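Local coordinates for rhamnosidase B (Bacillus sp., PDB 2OKX), which hydrolyses terminal alpha-L-rhamnose residues from glycosides and belongs to glycoside hydrolase family 78, whose members act with inversion at the anomeric carbon, at residues A[744-748]-A[783-787]; A[827-831]-A[842-846]; A[552-556]-A[836-840]; A[543-549]-A[821-825]. One frame throughout, in Å; residues are numbered along the deposited sequence.

All four contacts lie in the helical, six-hairpin-type glycosidase domain, the part that carries catalysis in this family. Contacts 2, 3 and 4 form a cluster: centres of contacts 2 and 3 are 12 Å apart, those of 3 and 4 are 13 Å apart, and those of 2 and 4 are 14 Å apart. Helix 544-559 serves contacts 3 and 4, helix 817-833 serves 2 and 4, and M831 packs on W840 between 2 and 3. Contact 1 stands off, its nearest atoms about 9 Å from contact 4. Glycerol, probably from the crystallisation liquor, lies about 3 Å from the side chains of N827 in contact 2 and H555 in contact 3.

Contact 1: residues A[744-748]-A[783-787]; sequences EKRAY and VIEGY
Y787 reaches from helix 778-789 to the bulge just before strand 747-752, and its hydroxyl makes the polar part of the contact. OH donates to the carbonyl oxygen O of R746 over 2.6 Å, a short bond in which the donor stands 43° out of the carbonyl plane. The carbonyl of K745 is also near, its O 3.1 Å from Y787 OH, and both oxygens lie close to the ring plane at its edge. With CG anti to its carbonyl carbon (chi1 -66°), the Y787 side chain turns toward segment 744-748.

There are two apolar pairs. A747 CB sits 3.8 Å from Y787 CE1, at an oblique angle to the ring, and the Y748 ring receives I784 CD1 near its plane, at CE1. V783 packs on R746 by van der Waals contact: CG1 approaches R746 O at 3.5 Å, whereas CG2 over a guanidinium face is doubtful, resting on one of two modelled conformers.

R746 and A747 both face D742 in a G1 beta bulge, next to the turn joining strands 741-742 and 747-752. Helix 764-772 touches both partners through Q767, which meets A747 and I784, while N737 takes the Y748 hydroxyl.

Contact 2: residues A[827-831]-A[842-846]; sequences NYGQM and MYPNF
Within the helical glycosidase domain, the loop that follows helix 817-833 folds back on that helix, and Y843 is the residue it lays against the helix side. The ring lies across N827: CB is 3.5 Å from Y843 OH, and the amide oxygen OD1 stands 4.0 Å above one ring face, offset toward the rim. The N827 amide and the ring are 30° from parallel.

Q830 touches both Y843 and P844. Its NE2 comes within 3.4 Å of Y843 CD2, with amide and ring planes 23° apart, while OE1 meets P844 CD at 3.5 Å. Since CG is placed between the backbone N and the carbonyl carbon (chi1 77°), the otherwise extended chain folds back along the helix, and NE2 donates to N827 O at 3.2 Å. That oxygen is met in its carbonyl plane, on a lone pair, and the bond fixes how the amide is turned. M831 CE adds an apolar contact 3.9 Å from Y843 CE2.

No hydrogen bond joins the two segments. Y843 OH is held instead by S804 OG, N827 ND2 by D823, and Q830 NE2 by N827 O within its own helix. The interface itself therefore rests on van der Waals contact.

Contact 3: residues A[552-556]-A[836-840]; sequences ISRHT and ATTCW
T556 and C839 meet where helix 544-559 is crossed by the loop after helix 817-833, and here the packing is tight. C839 N donates to T556 OG1 over 2.7 Å, with an N-H...O angle of 158°. The same hydroxyl gives its proton to I552 O one turn back, 2.6 Å away, so it links the loop backbone to the helix backbone. Its torsion explains this: OG1 is anti to the carbonyl carbon, beside the backbone N (chi1 -56°), and reaches I552 O from one face of the carbonyl plane while T556 N reaches it from the other. An alanine here would remove the hydroxyl and is likely to leave C839 N without its acceptor, loosening the hold of the loop on the helix.

I552 fills the space beside this bond. Its CG2 packs 3.6 Å from T837 C, and CG1 lies 3.9 Å from C839 SG; the thiol also approaches S553 OG, whose own hydrogen bond goes to T549.

The H555 and T837 side is less enclosed, both residues being partly exposed. CD2 of the imidazole is 3.5 Å from T837 O, which lies near the ring plane at its edge, and 3.6 Å from T838 CG2, with no hydrogen bond between them. H555 NE2 donates to E446 O and T837 OG1 bonds E446 N, so both are tied to E446 of strand 446-448; glycerol lies about 3 Å from the H555 side chain.

One buried threonine hydroxyl thus acts as both acceptor and donor, satisfying the C839 amide and joining it to I552 O.

Contact 4: residues A[543-549]-A[821-825]; sequences DALLNAT and LDDIR
D543, the N-cap of helix 544-559, is bridged to R825 in the middle of helix 817-833, both in the helical glycosidase domain; the axes of 544-549 and 821-825 come to 10.3 Å, at 70°. The carboxylate and guanidinium are nearly coplanar, 19° apart, and R825 meets the acid side-on: NE at 2.8 Å and NH2 at 2.9 Å both bond the single oxygen OD2 of D543, giving a salt bridge. D543 CG is anti to its backbone N (chi1 -173°), and in this position OD2 faces R825 while OD1 caps the helix, accepting from L546 N and, weakly, from L545 N. R825 NH1 turns back to D822 OD1 at 2.9 Å, and NH2 also pairs with D897, completing the charge network.

Beside the salt bridge, L546 crosses L821 and I824 at about right angles: CD1 is 3.9 Å from L821 CD2, and CD2 is 3.9 Å from I824 CG2. L545 lies obliquely across the R825 chain. A leucine in place of R825 would probably leave the D543 carboxylate without its cross-helix mate and the D822 acid without its counter-charge. T549 closes the far end, its OG1 bonded to L546 O at 2.7 Å and 3.9 Å from I824 CG2.

Contact 1: residues A[744-748]-A[783-787]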
loop_
_atom_site.group_PDB
_atom_site.type_symbol
_atom_site.label_atom_id
_atom_site.label_comp_id
_atom_site.label_asym_id
_atom_site.label_seq_id
_atom_site.Cartn_x
_atom_site.Cartn_y
_atom_site.Cartn_z
ATOM N N GLU A 744 -9.532 12.359 40.015
ATOM C CA GLU A 744 -10.966 12.576 39.852
ATOM C C GLU A 744 -11.579 11.675 38.781
ATOM O O GLU A 744 -12.649 11.102 38.981
ATOM C CB GLU A 744 -11.250 14.042 39.510
ATOM C CG GLU A 744 -12.727 14.341 39.274
ATOM C CD GLU A 744 -12.989 15.791 38.907
ATOM O OE1 GLU A 744 -12.721 16.680 39.746
ATOM O OE2 GLU A 744 -13.463 16.042 37.777
ATOM N N LYS A 745 -10.899 11.555 37.644
ATOM C CA LYS A 745 -11.383 10.726 36.543
ATOM C C LYS A 745 -10.967 9.264 36.680
ATOM O O LYS A 745 -11.545 8.386 36.041
ATOM C CB LYS A 745 -10.866 11.269 35.208
ATOM C CG LYS A 745 -11.913 11.971 34.357
ATOM C CD LYS A 745 -12.474 13.203 35.044
ATOM C CE LYS A 745 -13.425 13.953 34.122
ATOM N NZ LYS A 745 -14.545 13.088 33.650
ATOM N N ARG A 746 -9.968 9.011 37.519
ATOM C CA ARG A 746 -9.456 7.660 37.722
ATOM C C ARG A 746 -9.114 7.037 36.370
ATOM O O ARG A 746 -9.671 6.011 35.978
ATOM C CB ARG A 746 -10.489 6.796 38.454
ATOM C CG ARG A 746 -10.935 7.372 39.790
ATOM C CD ARG A 746 -11.081 6.288 40.845
ATOM N NE ARG A 746 -12.037 5.255 40.460
ATOM C CZ ARG A 746 -12.274 4.160 41.174
ATOM N NH1 ARG A 746 -13.160 3.269 40.751
ATOM N NH2 ARG A 746 -11.624 3.953 42.310
ATOM N N ALA A 747 -8.190 7.683 35.663
ATOM C CA ALA A 747 -7.740 7.238 34.348
ATOM C C ALA A 747 -6.589 8.131 33.909
ATOM O O ALA A 747 -6.426 9.237 34.425
ATOM C CB ALA A 747 -8.882 7.332 33.345
ATOM N N TYR A 748 -5.788 7.653 32.963
ATOM C CA TYR A 748 -4.663 8.436 32.472
ATOM C C TYR A 748 -5.132 9.447 31.435
ATOM O O TYR A 748 -6.013 9.153 30.623
ATOM C CB TYR A 748 -3.599 7.533 31.844
ATOM C CG TYR A 748 -3.043 6.489 32.780
ATOM C CD1 TYR A 748 -3.737 5.307 33.032
ATOM C CD2 TYR A 748 -1.818 6.685 33.417
ATOM C CE1 TYR A 748 -3.223 4.341 33.893
ATOM C CE2 TYR A 748 -1.296 5.729 34.281
ATOM C CZ TYR A 748 -2.002 4.560 34.514
ATOM O OH TYR A 748 -1.483 3.611 35.365
ATOM N N VAL A 783 -9.265 -0.675 38.065
ATOM C CA VAL A 783 -10.074 0.385 37.479
ATOM C C VAL A 783 -10.081 0.257 35.959
ATOM O O VAL A 783 -11.135 0.339 35.328
ATOM C CB VAL A 783 -9.536 1.785 37.860
ATOM C CG1 VAL A 783 -10.402 2.869 37.228
ATOM C CG2 VAL A 783 -9.521 1.941 39.370
ATOM N N ILE A 784 -8.903 0.054 35.378
ATOM C CA ILE A 784 -8.792 -0.085 33.928
ATOM C C ILE A 784 -9.616 -1.278 33.447
ATOM O O ILE A 784 -10.306 -1.194 32.430
ATOM C CB ILE A 784 -7.319 -0.271 33.487
ATOM C CG1 ILE A 784 -6.480 0.929 33.939
ATOM C CG2 ILE A 784 -7.239 -0.412 31.973
ATOM C CD1 ILE A 784 -6.950 2.259 33.388
ATOM N N GLU A 785 -9.555 -2.383 34.185
ATOM C CA GLU A 785 -10.308 -3.578 33.822
ATOM C C GLU A 785 -11.805 -3.303 33.769
ATOM O O GLU A 785 -12.530 -3.912 32.979
ATOM C CB GLU A 785 -10.010 -4.712 34.806
ATOM C CG GLU A 785 -8.584 -5.224 34.701
ATOM C CD GLU A 785 -8.319 -6.442 35.567
ATOM O OE1 GLU A 785 -7.211 -7.012 35.458
ATOM O OE2 GLU A 785 -9.210 -6.827 36.354
ATOM N N GLY A 786 -12.269 -2.382 34.609
ATOM C CA GLY A 786 -13.679 -2.043 34.605
ATOM C C GLY A 786 -14.017 -1.357 33.295
ATOM O O GLY A 786 -15.075 -1.596 32.704
ATOM N N TYR A 787 -13.110 -0.499 32.839
ATOM C CA TYR A 787 -13.297 0.220 31.586
ATOM C C TYR A 787 -13.315 -0.771 30.424
ATOM O O TYR A 787 -14.094 -0.622 29.484
ATOM C CB TYR A 787 -12.166 1.238 31.389
ATOM C CG TYR A 787 -12.159 2.371 32.400
ATOM C CD1 TYR A 787 -11.020 3.154 32.588
ATOM C CD2 TYR A 787 -13.292 2.664 33.164
ATOM C CE1 TYR A 787 -11.005 4.200 33.513
ATOM C CE2 TYR A 787 -13.288 3.708 34.091
ATOM C CZ TYR A 787 -12.142 4.469 34.260
ATOM O OH TYR A 787 -12.129 5.492 35.183
#

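Contact 2: residues A[827-831]-A[842-846]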
loop_
_atom_site.group_PDB
_atom_site.type_symbol
_atom_site.label_atom_id
_atom_site.label_comp_id
_atom_site.label_asym_id
_atom_site.label_seq_id
_atom_site.Cartn_x
_atom_site.Cartn_y
_atom_site.Cartn_z
ATOM N N ASN A 827 -18.263 -5.710 15.595
ATOM C CA ASN A 827 -17.397 -4.925 14.733
ATOM C C ASN A 827 -17.011 -5.511 13.391
ATOM O O ASN A 827 -16.929 -4.784 12.401
ATOM C CB ASN A 827 -16.158 -4.504 15.515
ATOM C CG ASN A 827 -16.480 -3.450 16.550
ATOM O OD1 ASN A 827 -17.165 -2.473 16.246
ATOM N ND2 ASN A 827 -15.997 -3.636 17.773
ATOM N N TYR A 828 -16.764 -6.812 13.341
ATOM C CA TYR A 828 -16.426 -7.418 12.068
ATOM C C TYR A 828 -17.727 -7.802 11.376
ATOM O O TYR A 828 -17.797 -7.853 10.147
ATOM C CB TYR A 828 -15.506 -8.619 12.285
ATOM C CG TYR A 828 -14.109 -8.190 12.676
ATOM C CD1 TYR A 828 -13.109 -8.039 11.712
ATOM C CD2 TYR A 828 -13.797 -7.879 14.005
ATOM C CE1 TYR A 828 -11.834 -7.588 12.061
ATOM C CE2 TYR A 828 -12.529 -7.428 14.362
ATOM C CZ TYR A 828 -11.553 -7.286 13.388
ATOM O OH TYR A 828 -10.298 -6.841 13.735
ATOM N N GLY A 829 -18.767 -8.047 12.169
ATOM C CA GLY A 829 -20.060 -8.379 11.595
ATOM C C GLY A 829 -20.581 -7.222 10.747
ATOM O O GLY A 829 -21.227 -7.432 9.719
ATOM N N GLN A 830 -20.297 -5.994 11.172
ATOM C CA GLN A 830 -20.746 -4.821 10.427
ATOM C C GLN A 830 -20.032 -4.754 9.071
ATOM O O GLN A 830 -20.586 -4.258 8.092
ATOM C CB GLN A 830 -20.485 -3.539 11.225
ATOM C CG GLN A 830 -19.039 -3.071 11.221
ATOM C CD GLN A 830 -18.843 -1.760 11.970
ATOM O OE1 GLN A 830 -19.589 -0.800 11.771
ATOM N NE2 GLN A 830 -17.826 -1.712 12.831
ATOM N N MET A 831 -18.803 -5.259 9.015
ATOM C CA MET A 831 -18.049 -5.270 7.763
ATOM C C MET A 831 -18.733 -6.242 6.812
ATOM O O MET A 831 -18.960 -5.933 5.641
ATOM C CB MET A 831 -16.612 -5.734 7.998
ATOM C CG MET A 831 -15.780 -4.788 8.835
ATOM S SD MET A 831 -14.113 -5.413 9.039
ATOM C CE MET A 831 -13.616 -4.570 10.551
ATOM N N MET A 842 -10.422 1.152 8.908
ATOM C CA MET A 842 -11.003 1.843 10.052
ATOM C C MET A 842 -12.478 1.527 10.197
ATOM O O MET A 842 -13.088 0.913 9.312
ATOM C CB MET A 842 -10.851 3.359 9.881
ATOM C CG MET A 842 -9.423 3.837 9.683
ATOM S SD MET A 842 -9.372 5.560 9.126
ATOM C CE MET A 842 -9.948 5.347 7.431
ATOM N N TYR A 843 -13.048 1.959 11.319
ATOM C CA TYR A 843 -14.464 1.763 11.588
ATOM C C TYR A 843 -15.236 2.963 11.057
ATOM O O TYR A 843 -14.676 4.048 10.888
ATOM C CB TYR A 843 -14.710 1.625 13.092
ATOM C CG TYR A 843 -14.228 0.318 13.670
ATOM C CD1 TYR A 843 -13.467 0.288 14.839
ATOM C CD2 TYR A 843 -14.538 -0.894 13.050
ATOM C CE1 TYR A 843 -13.024 -0.918 15.377
ATOM C CE2 TYR A 843 -14.102 -2.103 13.580
ATOM C CZ TYR A 843 -13.344 -2.107 14.744
ATOM O OH TYR A 843 -12.904 -3.303 15.266
ATOM N N PRO A 844 -16.533 2.780 10.771
ATOM C CA PRO A 844 -17.363 3.874 10.262
ATOM C C PRO A 844 -17.611 4.914 11.350
ATOM O O PRO A 844 -17.374 4.657 12.531
ATOM C CB PRO A 844 -18.663 3.171 9.867
ATOM C CG PRO A 844 -18.234 1.779 9.567
ATOM C CD PRO A 844 -17.245 1.496 10.671
ATOM N N ASN A 845 -18.087 6.083 10.936
ATOM C CA ASN A 845 -18.420 7.177 11.841
ATOM C C ASN A 845 -17.270 7.886 12.552
ATOM O O ASN A 845 -17.436 8.411 13.655
ATOM C CB ASN A 845 -19.461 6.706 12.861
ATOM C CG ASN A 845 -20.739 6.216 12.195
ATOM O OD1 ASN A 845 -21.186 6.782 11.193
ATOM N ND2 ASN A 845 -21.339 5.170 12.754
ATOM N N PHE A 846 -16.102 7.885 11.918
ATOM C CA PHE A 846 -14.929 8.590 12.425
ATOM C C PHE A 846 -14.491 9.422 11.225
ATOM O O PHE A 846 -14.398 8.904 10.113
ATOM C CB PHE A 846 -13.812 7.625 12.836
ATOM C CG PHE A 846 -14.038 6.959 14.166
ATOM C CD1 PHE A 846 -14.840 5.828 14.266
ATOM C CD2 PHE A 846 -13.454 7.475 15.321
ATOM C CE1 PHE A 846 -15.059 5.218 15.496
ATOM C CE2 PHE A 846 -13.668 6.872 16.559
ATOM C CZ PHE A 846 -14.470 5.742 16.647
#

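Contact 3: residues A[552-556]-A[836-840]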
loop_
_atom_site.group_PDB
_atom_site.type_symbol
_atom_site.label_atom_id
_atom_site.label_comp_id
_atom_site.label_asym_id
_atom_site.label_seq_id
_atom_site.Cartn_x
_atom_site.Cartn_y
_atom_site.Cartn_z
ATOM N N ILE A 552 -12.347 -13.650 6.202
ATOM C CA ILE A 552 -11.901 -12.385 5.627
ATOM C C ILE A 552 -10.581 -11.924 6.238
ATOM O O ILE A 552 -9.798 -11.235 5.584
ATOM C CB ILE A 552 -12.969 -11.259 5.749
ATOM C CG1 ILE A 552 -13.234 -10.903 7.208
ATOM C CG2 ILE A 552 -14.251 -11.699 5.060
ATOM C CD1 ILE A 552 -14.141 -9.679 7.365
ATOM N N SER A 553 -10.321 -12.314 7.484
ATOM C CA SER A 553 -9.065 -11.942 8.129
ATOM C C SER A 553 -7.908 -12.647 7.423
ATOM O O SER A 553 -6.842 -12.069 7.216
ATOM C CB SER A 553 -9.077 -12.333 9.614
ATOM O OG SER A 553 -10.006 -11.549 10.352
ATOM N N ARG A 554 -8.124 -13.906 7.058
ATOM C CA ARG A 554 -7.102 -14.687 6.368
ATOM C C ARG A 554 -6.860 -14.089 4.976
ATOM O O ARG A 554 -5.717 -13.931 4.544
ATOM C CB ARG A 554 -7.569 -16.143 6.238
ATOM C CG ARG A 554 -6.490 -17.160 5.864
ATOM C CD ARG A 554 -6.676 -17.732 4.461
ATOM N NE ARG A 554 -8.009 -18.293 4.210
ATOM C CZ ARG A 554 -8.387 -19.548 4.446
ATOM N NH1 ARG A 554 -9.630 -19.920 4.164
ATOM N NH2 ARG A 554 -7.543 -20.439 4.950
ATOM N N HIS A 555 -7.938 -13.760 4.272
ATOM C CA HIS A 555 -7.796 -13.198 2.933
ATOM C C HIS A 555 -7.086 -11.843 2.962
ATOM O O HIS A 555 -6.244 -11.556 2.113
ATOM C CB HIS A 555 -9.164 -13.055 2.261
ATOM C CG HIS A 555 -9.077 -12.737 0.803
ATOM N ND1 HIS A 555 -8.367 -13.518 -0.084
ATOM C CD2 HIS A 555 -9.589 -11.714 0.078
ATOM C CE1 HIS A 555 -8.442 -12.988 -1.292
ATOM N NE2 HIS A 555 -9.179 -11.894 -1.221
ATOM N N THR A 556 -7.421 -11.014 3.944
ATOM C CA THR A 556 -6.802 -9.697 4.069
ATOM C C THR A 556 -5.288 -9.841 4.249
ATOM O O THR A 556 -4.500 -9.119 3.639
ATOM C CB THR A 556 -7.351 -8.935 5.289
ATOM O OG1 THR A 556 -8.776 -8.845 5.196
ATOM C CG2 THR A 556 -6.756 -7.524 5.351
ATOM N N ALA A 836 -18.156 -7.219 2.906
ATOM C CA ALA A 836 -16.704 -7.110 2.914
ATOM C C ALA A 836 -16.083 -8.494 2.696
ATOM O O ALA A 836 -16.615 -9.505 3.157
ATOM C CB ALA A 836 -16.226 -6.529 4.249
ATOM N N THR A 837 -14.968 -8.543 1.977
ATOM C CA THR A 837 -14.288 -9.810 1.748
ATOM C C THR A 837 -12.898 -9.702 2.360
ATOM O O THR A 837 -12.095 -10.631 2.283
ATOM C CB THR A 837 -14.189 -10.143 0.237
ATOM O OG1 THR A 837 -13.664 -9.017 -0.477
ATOM C CG2 THR A 837 -15.569 -10.501 -0.318
ATOM N N THR A 838 -12.641 -8.545 2.969
ATOM C CA THR A 838 -11.381 -8.238 3.639
ATOM C C THR A 838 -11.695 -7.302 4.807
ATOM O O THR A 838 -12.792 -6.747 4.883
ATOM C CB THR A 838 -10.368 -7.547 2.680
ATOM O OG1 THR A 838 -10.984 -6.409 2.064
ATOM C CG2 THR A 838 -9.916 -8.512 1.595
ATOM N N CYS A 839 -10.735 -7.124 5.713
ATOM C CA CYS A 839 -10.927 -6.273 6.884
ATOM C C CYS A 839 -10.632 -4.799 6.640
ATOM O O CYS A 839 -9.567 -4.437 6.127
ATOM C CB CYS A 839 -10.060 -6.780 8.035
ATOM S SG CYS A 839 -10.383 -8.510 8.421
ATOM N N TRP A 840 -11.579 -3.960 7.045
ATOM C CA TRP A 840 -11.479 -2.515 6.874
ATOM C C TRP A 840 -10.342 -1.877 7.645
ATOM O O TRP A 840 -9.989 -2.311 8.738
ATOM C CB TRP A 840 -12.777 -1.829 7.305
ATOM C CG TRP A 840 -13.986 -2.225 6.526
ATOM C CD1 TRP A 840 -14.027 -2.954 5.369
ATOM C CD2 TRP A 840 -15.341 -1.900 6.844
ATOM N NE1 TRP A 840 -15.330 -3.104 4.951
ATOM C CE2 TRP A 840 -16.155 -2.465 5.839
ATOM C CE3 TRP A 840 -15.947 -1.184 7.885
ATOM C CZ2 TRP A 840 -17.549 -2.338 5.844
ATOM C CZ3 TRP A 840 -17.333 -1.059 7.891
ATOM C CH2 TRP A 840 -18.117 -1.635 6.874
#

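Contact 4: residues A[543-549]-A[821-825]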
loop_
_atom_site.group_PDB
_atom_site.type_symbol
_atom_site.label_atom_id
_atom_site.label_comp_id
_atom_site.label_asym_id
_atom_site.label_seq_id
_atom_site.Cartn_x
_atom_site.Cartn_y
_atom_site.Cartn_z
ATOM N N ASP A 543 -20.137 -21.057 15.441
ATOM C CA ASP A 543 -20.658 -19.736 15.112
ATOM C C ASP A 543 -20.235 -19.349 13.688
ATOM O O ASP A 543 -19.087 -18.985 13.449
ATOM C CB ASP A 543 -20.122 -18.711 16.117
ATOM C CG ASP A 543 -20.748 -17.336 15.950
ATOM O OD1 ASP A 543 -21.053 -16.950 14.804
ATOM O OD2 ASP A 543 -20.920 -16.631 16.966
ATOM N N ALA A 544 -21.171 -19.428 12.751
ATOM C CA ALA A 544 -20.891 -19.097 11.354
ATOM C C ALA A 544 -20.374 -17.671 11.147
ATOM O O ALA A 544 -19.584 -17.423 10.237
ATOM C CB ALA A 544 -22.138 -19.330 10.506
ATOM N N LEU A 545 -20.815 -16.729 11.976
ATOM C CA LEU A 545 -20.349 -15.349 11.839
ATOM C C LEU A 545 -18.851 -15.288 12.141
ATOM O O LEU A 545 -18.075 -14.665 11.405
ATOM C CB LEU A 545 -21.126 -14.423 12.782
ATOM C CG LEU A 545 -20.645 -12.970 12.921
ATOM C CD1 LEU A 545 -20.464 -12.341 11.547
ATOM C CD2 LEU A 545 -21.655 -12.170 13.741
ATOM N N LEU A 546 -18.437 -15.942 13.221
ATOM C CA LEU A 546 -17.023 -15.953 13.566
ATOM C C LEU A 546 -16.215 -16.623 12.455
ATOM O O LEU A 546 -15.117 -16.175 12.139
ATOM C CB LEU A 546 -16.802 -16.675 14.900
ATOM C CG LEU A 546 -17.341 -15.913 16.120
ATOM C CD1 LEU A 546 -17.099 -16.736 17.401
ATOM C CD2 LEU A 546 -16.646 -14.559 16.222
ATOM N N ASN A 547 -16.757 -17.685 11.862
ATOM C CA ASN A 547 -16.062 -18.375 10.773
ATOM C C ASN A 547 -15.815 -17.419 9.612
ATOM O O ASN A 547 -14.746 -17.431 8.998
ATOM C CB ASN A 547 -16.874 -19.559 10.253
ATOM C CG ASN A 547 -16.978 -20.673 11.261
ATOM O OD1 ASN A 547 -16.224 -20.709 12.236
ATOM N ND2 ASN A 547 -17.907 -21.596 11.033
ATOM N N ALA A 548 -16.813 -16.593 9.316
ATOM C CA ALA A 548 -16.694 -15.634 8.227
ATOM C C ALA A 548 -15.681 -14.545 8.564
ATOM O O ALA A 548 -14.961 -14.080 7.686
ATOM C CB ALA A 548 -18.059 -15.015 7.923
ATOM N N THR A 549 -15.614 -14.134 9.830
ATOM C CA THR A 549 -14.669 -13.095 10.214
ATOM C C THR A 549 -13.253 -13.638 10.081
ATOM O O THR A 549 -12.336 -12.900 9.722
ATOM C CB THR A 549 -14.890 -12.578 11.671
ATOM O OG1 THR A 549 -14.534 -13.596 12.614
ATOM C CG2 THR A 549 -16.350 -12.179 11.885
ATOM N N LEU A 821 -15.272 -12.060 21.948
ATOM C CA LEU A 821 -16.082 -12.634 20.880
ATOM C C LEU A 821 -17.243 -11.731 20.489
ATOM O O LEU A 821 -17.524 -11.550 19.302
ATOM C CB LEU A 821 -16.635 -14.007 21.285
ATOM C CG LEU A 821 -15.637 -15.162 21.356
ATOM C CD1 LEU A 821 -16.401 -16.473 21.499
ATOM C CD2 LEU A 821 -14.785 -15.185 20.096
ATOM N N ASP A 822 -17.927 -11.170 21.478
ATOM C CA ASP A 822 -19.048 -10.294 21.171
ATOM C C ASP A 822 -18.594 -9.036 20.447
ATOM O O ASP A 822 -19.312 -8.517 19.592
ATOM C CB ASP A 822 -19.822 -9.926 22.438
ATOM C CG ASP A 822 -20.663 -11.077 22.956
ATOM O OD1 ASP A 822 -21.066 -11.939 22.146
ATOM O OD2 ASP A 822 -20.936 -11.113 24.169
ATOM N N ASP A 823 -17.406 -8.545 20.782
ATOM C CA ASP A 823 -16.888 -7.353 20.125
ATOM C C ASP A 823 -16.580 -7.698 18.668
ATOM O O ASP A 823 -16.907 -6.938 17.754
ATOM C CB ASP A 823 -15.614 -6.856 20.815
ATOM C CG ASP A 823 -15.228 -5.450 20.379
ATOM O OD1 ASP A 823 -15.728 -4.480 20.986
ATOM O OD2 ASP A 823 -14.437 -5.314 19.421
ATOM N N ILE A 824 -15.943 -8.846 18.454
ATOM C CA ILE A 824 -15.615 -9.281 17.105
ATOM C C ILE A 824 -16.900 -9.426 16.294
ATOM O O ILE A 824 -16.993 -8.934 15.167
ATOM C CB ILE A 824 -14.840 -10.624 17.128
ATOM C CG1 ILE A 824 -13.428 -10.391 17.670
ATOM C CG2 ILE A 824 -14.774 -11.231 15.728
ATOM C CD1 ILE A 824 -12.636 -11.664 17.906
ATOM N N ARG A 825 -17.897 -10.089 16.872
ATOM C CA ARG A 825 -19.173 -10.280 16.192
ATOM C C ARG A 825 -19.775 -8.949 15.746
ATOM O O ARG A 825 -20.213 -8.812 14.608
ATOM C CB ARG A 825 -20.163 -10.996 17.112
ATOM C CG ARG A 825 -19.864 -12.475 17.301
ATOM C CD ARG A 825 -20.499 -13.023 18.563
ATOM N NE ARG A 825 -20.327 -14.470 18.654
ATOM C CZ ARG A 825 -20.270 -15.150 19.793
ATOM N NH1 ARG A 825 -20.362 -14.519 20.958
ATOM N NH2 ARG A 825 -20.131 -16.468 19.764
#